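Local coordinates for response regulator receiver protein (Pseudoalteromonas atlantica T6c, PDB 3KTO) that is probably a receiver module of the CheY family in a two-component signalling system, though its own signal and output are not established, at residues I8-D13 against I52-E57; I56-E61 against V85-S90; L70-V75 against M99-A104. All blocks are in the same frame, centred on the assembly; numbering follows the deposited sequence.

Contact 1 (I8-D13 against I52-E57); sequences IIYLVD and IGMIIE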
# COMPACT_ATOMS: atom_id res chain seq x y z
N ILE A 8 -18.24 -1.84 22.32
CA ILE A 8 -17.98 -1.65 20.90
C ILE A 8 -16.80 -0.74 20.62
O ILE A 8 -16.62 0.27 21.28
CB ILE A 8 -19.21 -1.04 20.21
CG1 ILE A 8 -20.48 -1.78 20.63
CG2 ILE A 8 -19.03 -1.08 18.70
CD1 ILE A 8 -21.76 -1.16 20.14
N ILE A 9 -15.99 -1.12 19.63
CA ILE A 9 -14.86 -0.30 19.21
C ILE A 9 -15.05 -0.06 17.72
O ILE A 9 -15.13 -1.00 16.93
CB ILE A 9 -13.50 -0.98 19.44
CG1 ILE A 9 -13.17 -0.98 20.93
CG2 ILE A 9 -12.40 -0.24 18.66
CD1 ILE A 9 -11.76 -1.41 21.25
N TYR A 10 -15.14 1.21 17.34
CA TYR A 10 -15.32 1.59 15.95
C TYR A 10 -13.99 1.65 15.22
O TYR A 10 -13.05 2.30 15.68
CB TYR A 10 -16.00 2.95 15.85
CG TYR A 10 -17.39 3.01 16.45
CD1 TYR A 10 -18.39 2.14 16.03
CD2 TYR A 10 -17.71 3.95 17.43
CE1 TYR A 10 -19.68 2.20 16.57
CE2 TYR A 10 -18.99 4.02 17.98
CZ TYR A 10 -19.97 3.14 17.54
OH TYR A 10 -21.24 3.21 18.08
N LEU A 11 -13.92 0.98 14.07
CA LEU A 11 -12.73 1.00 13.24
C LEU A 11 -13.05 1.76 11.95
O LEU A 11 -13.98 1.40 11.23
CB LEU A 11 -12.27 -0.43 12.90
CG LEU A 11 -11.16 -0.57 11.85
CD1 LEU A 11 -9.92 0.22 12.27
CD2 LEU A 11 -10.80 -2.03 11.67
N VAL A 12 -12.31 2.82 11.68
CA VAL A 12 -12.50 3.61 10.47
C VAL A 12 -11.21 3.46 9.66
O VAL A 12 -10.15 3.95 10.06
CB VAL A 12 -12.77 5.09 10.80
CG1 VAL A 12 -13.23 5.82 9.56
CG2 VAL A 12 -13.82 5.20 11.89
N ASP A 13 -11.31 2.76 8.53
CA ASP A 13 -10.15 2.49 7.69
C ASP A 13 -10.71 2.18 6.30
O ASP A 13 -11.58 1.33 6.17
CB ASP A 13 -9.41 1.27 8.25
CG ASP A 13 -8.10 0.98 7.53
OD1 ASP A 13 -8.03 1.20 6.31
OD2 ASP A 13 -7.15 0.52 8.20
N ILE A 52 -16.61 2.02 23.56
CA ILE A 52 -15.58 2.32 24.54
C ILE A 52 -14.30 2.84 23.90
O ILE A 52 -13.46 3.42 24.57
CB ILE A 52 -15.23 1.07 25.38
CG1 ILE A 52 -14.68 -0.03 24.48
CG2 ILE A 52 -16.48 0.57 26.10
CD1 ILE A 52 -14.09 -1.21 25.22
N GLY A 53 -14.14 2.62 22.59
CA GLY A 53 -12.94 3.10 21.92
C GLY A 53 -13.03 3.18 20.41
O GLY A 53 -14.06 2.85 19.82
N MSE A 54 -11.95 3.64 19.78
CA MSE A 54 -11.89 3.76 18.33
C MSE A 54 -10.49 3.48 17.78
O MSE A 54 -9.49 3.64 18.47
CB MSE A 54 -12.32 5.17 17.88
CG MSE A 54 -13.82 5.47 18.03
SE MSE A 54 -14.39 7.13 17.17
CE MSE A 54 -13.83 6.71 15.41
N ILE A 55 -10.45 3.05 16.52
CA ILE A 55 -9.20 2.78 15.82
C ILE A 55 -9.42 3.50 14.50
O ILE A 55 -10.42 3.27 13.80
CB ILE A 55 -8.99 1.29 15.57
CG1 ILE A 55 -8.93 0.55 16.91
CG2 ILE A 55 -7.71 1.08 14.76
CD1 ILE A 55 -8.62 -0.94 16.79
N ILE A 56 -8.49 4.39 14.16
CA ILE A 56 -8.64 5.18 12.95
C ILE A 56 -7.35 5.24 12.13
O ILE A 56 -6.27 5.47 12.67
CB ILE A 56 -9.06 6.63 13.30
CG1 ILE A 56 -10.31 6.61 14.20
CG2 ILE A 56 -9.33 7.43 12.05
CD1 ILE A 56 -10.75 8.02 14.65
N GLU A 57 -7.49 5.02 10.82
CA GLU A 57 -6.39 5.09 9.88
C GLU A 57 -6.16 6.59 9.72
O GLU A 57 -7.09 7.35 9.45
CB GLU A 57 -6.80 4.45 8.54
CG GLU A 57 -6.06 4.95 7.29
CD GLU A 57 -4.56 4.72 7.31
OE1 GLU A 57 -4.13 3.55 7.44
OE2 GLU A 57 -3.82 5.71 7.19
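The ring of Y10 carries CG of selenomethionine M54 at its edge, close to the ring plane, and meets F42 edge-to-face; its OH bonds to the backbone N of S48. A bend at chi3 (58°) turns the flexible end of M54 along the strand, and its CE comes 3.8 Å from V12 CG2. The other flat groups are the carboxylates of D13 and E57, turned 73° apart. They do not bond to each other: D13 OD2 stays 4.3 Å from E57 OE1, and K109 NZ forms a salt bridge to both atoms. D13 OD1 also accepts from Q15 N.

On the face opposite Y10 lie I9, L11 and I55, bulky aliphatic residues suited to a core closed by helix 16-26 over L11 and I55 and by helix 113-127 over I9. Here L11 CD1 presses tightly on I55 CG2 at 3.4 Å, while I9 CG2 meets I55 CG1 at 4.0 Å. Five backbone bonds join the two strands, from I55 N to Y10 O at 2.8 Å through to the longer Y10 N to G53 O at 3.2 Å, whose donor is tilted from the carbonyl plane. This pairs the middle strand, 51-57, with strand 8-12 of a CheY-like receiver fold, with E57 probably occupying the place where the family usually carries its phosphoacceptor aspartate.

Contact 2 (I56-E61 against V85-S90); sequences IEAHLE and VMASSS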
# COMPACT_ATOMS: atom_id res chain seq x y z
N ILE A 56 -8.49 4.39 14.16
CA ILE A 56 -8.64 5.18 12.95
C ILE A 56 -7.35 5.24 12.13
O ILE A 56 -6.27 5.47 12.67
CB ILE A 56 -9.06 6.63 13.30
CG1 ILE A 56 -10.31 6.61 14.20
CG2 ILE A 56 -9.33 7.43 12.05
CD1 ILE A 56 -10.75 8.02 14.65
N GLU A 57 -7.49 5.02 10.82
CA GLU A 57 -6.39 5.09 9.88
C GLU A 57 -6.16 6.59 9.72
O GLU A 57 -7.09 7.35 9.45
CB GLU A 57 -6.80 4.45 8.54
CG GLU A 57 -6.06 4.95 7.29
CD GLU A 57 -4.56 4.72 7.31
OE1 GLU A 57 -4.13 3.55 7.44
OE2 GLU A 57 -3.82 5.71 7.19
N ALA A 58 -4.91 7.01 9.90
CA ALA A 58 -4.57 8.43 9.81
C ALA A 58 -4.84 9.08 8.47
O ALA A 58 -5.21 10.26 8.42
CB ALA A 58 -3.07 8.64 10.19
N HIS A 59 -4.66 8.33 7.39
CA HIS A 59 -4.82 8.89 6.05
C HIS A 59 -5.95 8.24 5.25
O HIS A 59 -5.71 7.61 4.22
CB HIS A 59 -3.51 8.74 5.29
CG HIS A 59 -2.31 9.17 6.08
ND1 HIS A 59 -2.22 10.41 6.69
CD2 HIS A 59 -1.15 8.53 6.36
CE1 HIS A 59 -1.06 10.51 7.31
NE2 HIS A 59 -0.39 9.38 7.13
N LEU A 60 -7.17 8.40 5.75
CA LEU A 60 -8.35 7.84 5.10
C LEU A 60 -8.43 8.24 3.63
O LEU A 60 -8.29 9.42 3.29
CB LEU A 60 -9.61 8.26 5.85
CG LEU A 60 -9.73 7.65 7.24
CD1 LEU A 60 -10.80 8.39 8.04
CD2 LEU A 60 -10.06 6.17 7.14
N GLU A 61 -8.65 7.25 2.77
CA GLU A 61 -8.75 7.44 1.33
C GLU A 61 -7.55 8.17 0.72
O GLU A 61 -7.66 8.82 -0.31
CB GLU A 61 -10.05 8.17 0.99
CG GLU A 61 -11.27 7.43 1.52
CD GLU A 61 -12.57 7.82 0.84
OE1 GLU A 61 -12.87 9.03 0.76
OE2 GLU A 61 -13.29 6.91 0.38
N VAL A 85 -4.57 5.48 16.72
CA VAL A 85 -4.41 5.93 15.34
C VAL A 85 -3.35 5.04 14.66
O VAL A 85 -2.31 4.75 15.23
CB VAL A 85 -3.99 7.41 15.29
CG1 VAL A 85 -3.66 7.81 13.87
CG2 VAL A 85 -5.13 8.28 15.84
N MSE A 86 -3.65 4.58 13.44
CA MSE A 86 -2.75 3.71 12.70
C MSE A 86 -2.47 4.30 11.32
O MSE A 86 -3.31 4.99 10.75
CB MSE A 86 -3.36 2.32 12.53
CG MSE A 86 -3.74 1.65 13.86
SE MSE A 86 -4.44 -0.14 13.61
CE MSE A 86 -2.75 -1.06 13.46
N ALA A 87 -1.28 4.02 10.79
CA ALA A 87 -0.92 4.54 9.48
C ALA A 87 0.16 3.64 8.87
O ALA A 87 1.04 3.16 9.57
CB ALA A 87 -0.40 5.98 9.59
N SER A 88 0.04 3.40 7.57
CA SER A 88 1.02 2.57 6.87
C SER A 88 2.05 3.51 6.26
O SER A 88 3.03 3.08 5.66
CB SER A 88 0.33 1.74 5.79
OG SER A 88 -0.51 2.54 4.99
N SER A 89 1.78 4.81 6.42
CA SER A 89 2.63 5.87 5.92
C SER A 89 2.61 6.99 6.94
O SER A 89 1.53 7.42 7.38
CB SER A 89 2.09 6.39 4.59
OG SER A 89 2.80 7.54 4.17
N SER A 90 3.77 7.48 7.35
CA SER A 90 3.76 8.55 8.33
C SER A 90 5.06 9.30 8.53
O SER A 90 6.14 8.71 8.57
CB SER A 90 3.31 7.99 9.68
OG SER A 90 3.45 8.96 10.70
O HOH W 1 -1.49 5.03 6.04
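H59 swings its CG away from its own carbonyl carbon (chi1 -47°), which sends the imidazole across to the loop after strand 83-87, where NE2 donates to S89 O. The bond is 2.8 Å long but weak, because it is bent to 127° at the hydrogen; the oxygen lies beside the CD2-NE2 edge, near the ring plane. Histidine suits the place by having two ring nitrogens to use: ND1 ties the ring to the end of its own loop at D65 N, while NE2 reaches the other loop. One ring face rests on A58 CB, centred beneath it.

A second turn, at chi2 of E57 (61°), folds that carboxylate back beside the M86 carbonyl. There OE2 receives H59 N at 2.8 Å on its anti lone pair, and also a hydrogen bond donated by a water at 2.7 Å. The same water accepts from S88 N at 2.7 Å, so it carries the reach of E57 over to the second loop and fixes the carboxylate from another direction.

Behind these polar groups the strands are still paired in parallel: M86 N bonds to I56 O at 2.9 Å, and A58 N to M86 O at 2.7 Å, nearly head-on to the carbonyl. Small residues suit the point where the strands give way to loops, for A58 CB sits 3.8 Å from A87 CB and equally close to V85 CG1.

P110 of a second subunit packs on H59 and S89. Within the chain, the contact joins the two strands of the beta-alpha-beta unit 51-57, 66-76, 83-87; helix 66-76 covers A58 and V85 through I68 and L71, and strand 105-108 lies along the far side of strand 83-87, with F106 against V85 and A87.

Contact 3 (L70-V75 against M99-A104); sequences LLETLV and MRASAA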
# COMPACT_ATOMS: atom_id res chain seq x y z
N LEU A 70 -10.59 13.74 11.66
CA LEU A 70 -11.81 13.14 12.19
C LEU A 70 -11.72 13.11 13.71
O LEU A 70 -12.66 13.49 14.40
CB LEU A 70 -12.00 11.73 11.64
CG LEU A 70 -13.13 10.90 12.26
CD1 LEU A 70 -14.48 11.62 12.10
CD2 LEU A 70 -13.17 9.54 11.59
N LEU A 71 -10.59 12.64 14.23
CA LEU A 71 -10.40 12.58 15.68
C LEU A 71 -10.54 13.98 16.29
O LEU A 71 -11.22 14.16 17.29
CB LEU A 71 -9.02 12.00 16.04
CG LEU A 71 -8.62 12.04 17.52
CD1 LEU A 71 -9.71 11.41 18.38
CD2 LEU A 71 -7.30 11.27 17.69
N GLU A 72 -9.88 14.96 15.68
CA GLU A 72 -9.94 16.33 16.18
C GLU A 72 -11.39 16.85 16.20
O GLU A 72 -11.81 17.50 17.15
CB GLU A 72 -9.07 17.24 15.31
CG GLU A 72 -7.60 16.83 15.31
CD GLU A 72 -6.74 17.63 14.34
OE1 GLU A 72 -7.29 18.19 13.37
OE2 GLU A 72 -5.51 17.67 14.53
N THR A 73 -12.14 16.54 15.16
CA THR A 73 -13.53 16.97 15.07
C THR A 73 -14.37 16.38 16.20
O THR A 73 -15.13 17.10 16.86
CB THR A 73 -14.16 16.56 13.73
OG1 THR A 73 -13.54 17.31 12.68
CG2 THR A 73 -15.67 16.83 13.74
N LEU A 74 -14.24 15.08 16.41
CA LEU A 74 -14.99 14.39 17.46
C LEU A 74 -14.62 14.93 18.84
O LEU A 74 -15.50 15.09 19.69
CB LEU A 74 -14.71 12.89 17.41
CG LEU A 74 -15.16 12.14 16.16
CD1 LEU A 74 -14.66 10.72 16.24
CD2 LEU A 74 -16.68 12.17 16.04
N VAL A 75 -13.34 15.20 19.05
CA VAL A 75 -12.89 15.73 20.33
C VAL A 75 -13.47 17.13 20.53
O VAL A 75 -13.82 17.53 21.63
CB VAL A 75 -11.35 15.80 20.41
CG1 VAL A 75 -10.91 16.57 21.65
CG2 VAL A 75 -10.77 14.39 20.43
N MSE A 99 -0.90 12.81 18.45
CA MSE A 99 -0.78 12.86 19.90
C MSE A 99 -1.46 14.12 20.47
O MSE A 99 -2.11 14.05 21.51
CB MSE A 99 0.69 12.78 20.34
CG MSE A 99 1.40 11.46 19.94
SE MSE A 99 0.38 9.81 20.21
CE MSE A 99 -0.55 9.84 18.57
N ARG A 100 -1.34 15.25 19.78
CA ARG A 100 -2.00 16.46 20.26
C ARG A 100 -3.51 16.34 20.12
O ARG A 100 -4.26 17.06 20.77
CB ARG A 100 -1.51 17.69 19.48
CG ARG A 100 -0.16 18.19 19.93
CD ARG A 100 0.37 19.29 19.04
NE ARG A 100 1.58 19.88 19.59
CZ ARG A 100 2.50 20.50 18.86
NH1 ARG A 100 2.34 20.58 17.55
NH2 ARG A 100 3.57 21.02 19.43
N ALA A 101 -3.96 15.44 19.25
CA ALA A 101 -5.39 15.25 19.03
C ALA A 101 -5.95 14.28 20.07
O ALA A 101 -7.08 13.82 19.95
CB ALA A 101 -5.63 14.74 17.62
N SER A 102 -5.12 13.96 21.06
CA SER A 102 -5.46 13.07 22.17
C SER A 102 -5.42 11.57 21.89
O SER A 102 -5.92 10.78 22.69
CB SER A 102 -6.83 13.41 22.74
OG SER A 102 -7.87 12.83 21.96
N ALA A 103 -4.83 11.16 20.78
CA ALA A 103 -4.75 9.73 20.47
C ALA A 103 -4.09 8.99 21.64
O ALA A 103 -3.13 9.49 22.22
CB ALA A 103 -3.95 9.51 19.19
N ALA A 104 -4.61 7.81 21.98
CA ALA A 104 -4.03 7.02 23.07
C ALA A 104 -2.71 6.39 22.61
O ALA A 104 -1.82 6.16 23.42
CB ALA A 104 -5.01 5.93 23.51
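A Schellman motif ends helix 92-100, and the turn it makes, A101 to A103, packs against L71, E72 and V75 on one side of helix 66-76. S102 is the C-prime residue: its positive phi (79°) reverses the chain, and its N bonds back to M99 O at 3.0 Å. A101, just before it, is the residue pressed most fully onto the other helix. With only a methyl group it lets the backbones come close, to 5.5 Å between the CA atoms of A101 and E72.

L71 does most of the reaching. With CG opposite its backbone N (chi1 173°), the branched end is carried out to the turn, where CG lies 3.4 Å from A101 O and CD2 3.9 Å from A101 CB. CD2 also touches the methyl of A103 at 4.1 Å. On the flank of the turn the aliphatic part of E72 covers A101, CG to CB 3.7 Å, while its carboxylate turns to a salt bridge with R97, so the long glutamate serves both an apolar and a charged neighbour. One turn further along, V75 lays its CG2 beside S102 OG at 3.6 Å.

The contact is van der Waals packing between the end of helix 92-100 and the C-terminal half of helix 66-76, aliphatic side chains against the methyls and polar atoms of the turn. Beneath it lies strand 83-87: L71 rests on T83 and V85, A103 also rests on V85, and A104 pairs through its backbone with T83 as the chain enters strand 105-108.

In the fold
Contacts 1 and 2 lie side by side in the parallel five-stranded sheet and share I56 and E57 of strand 51-57; their centres are 12 Å apart. Contact 3 sits on one face, its centre 12 Å from contact 1 and 13 Å from contact 2, and touches them through L74 on M54, L70 on I56 and V12, and A103 and L71 on V85. Contact 1 closes before contact 3 opens, whereas contacts 2 and 3 interleave, since helix 66-76 links the strands of contact 2. The C-terminal ends of strands 8-12 and 51-57 bring D13 and E57 together with K109, where receiver domains usually have their active site, while contact 3 packs a helix and the turn after the next helix on one face of the same sheet.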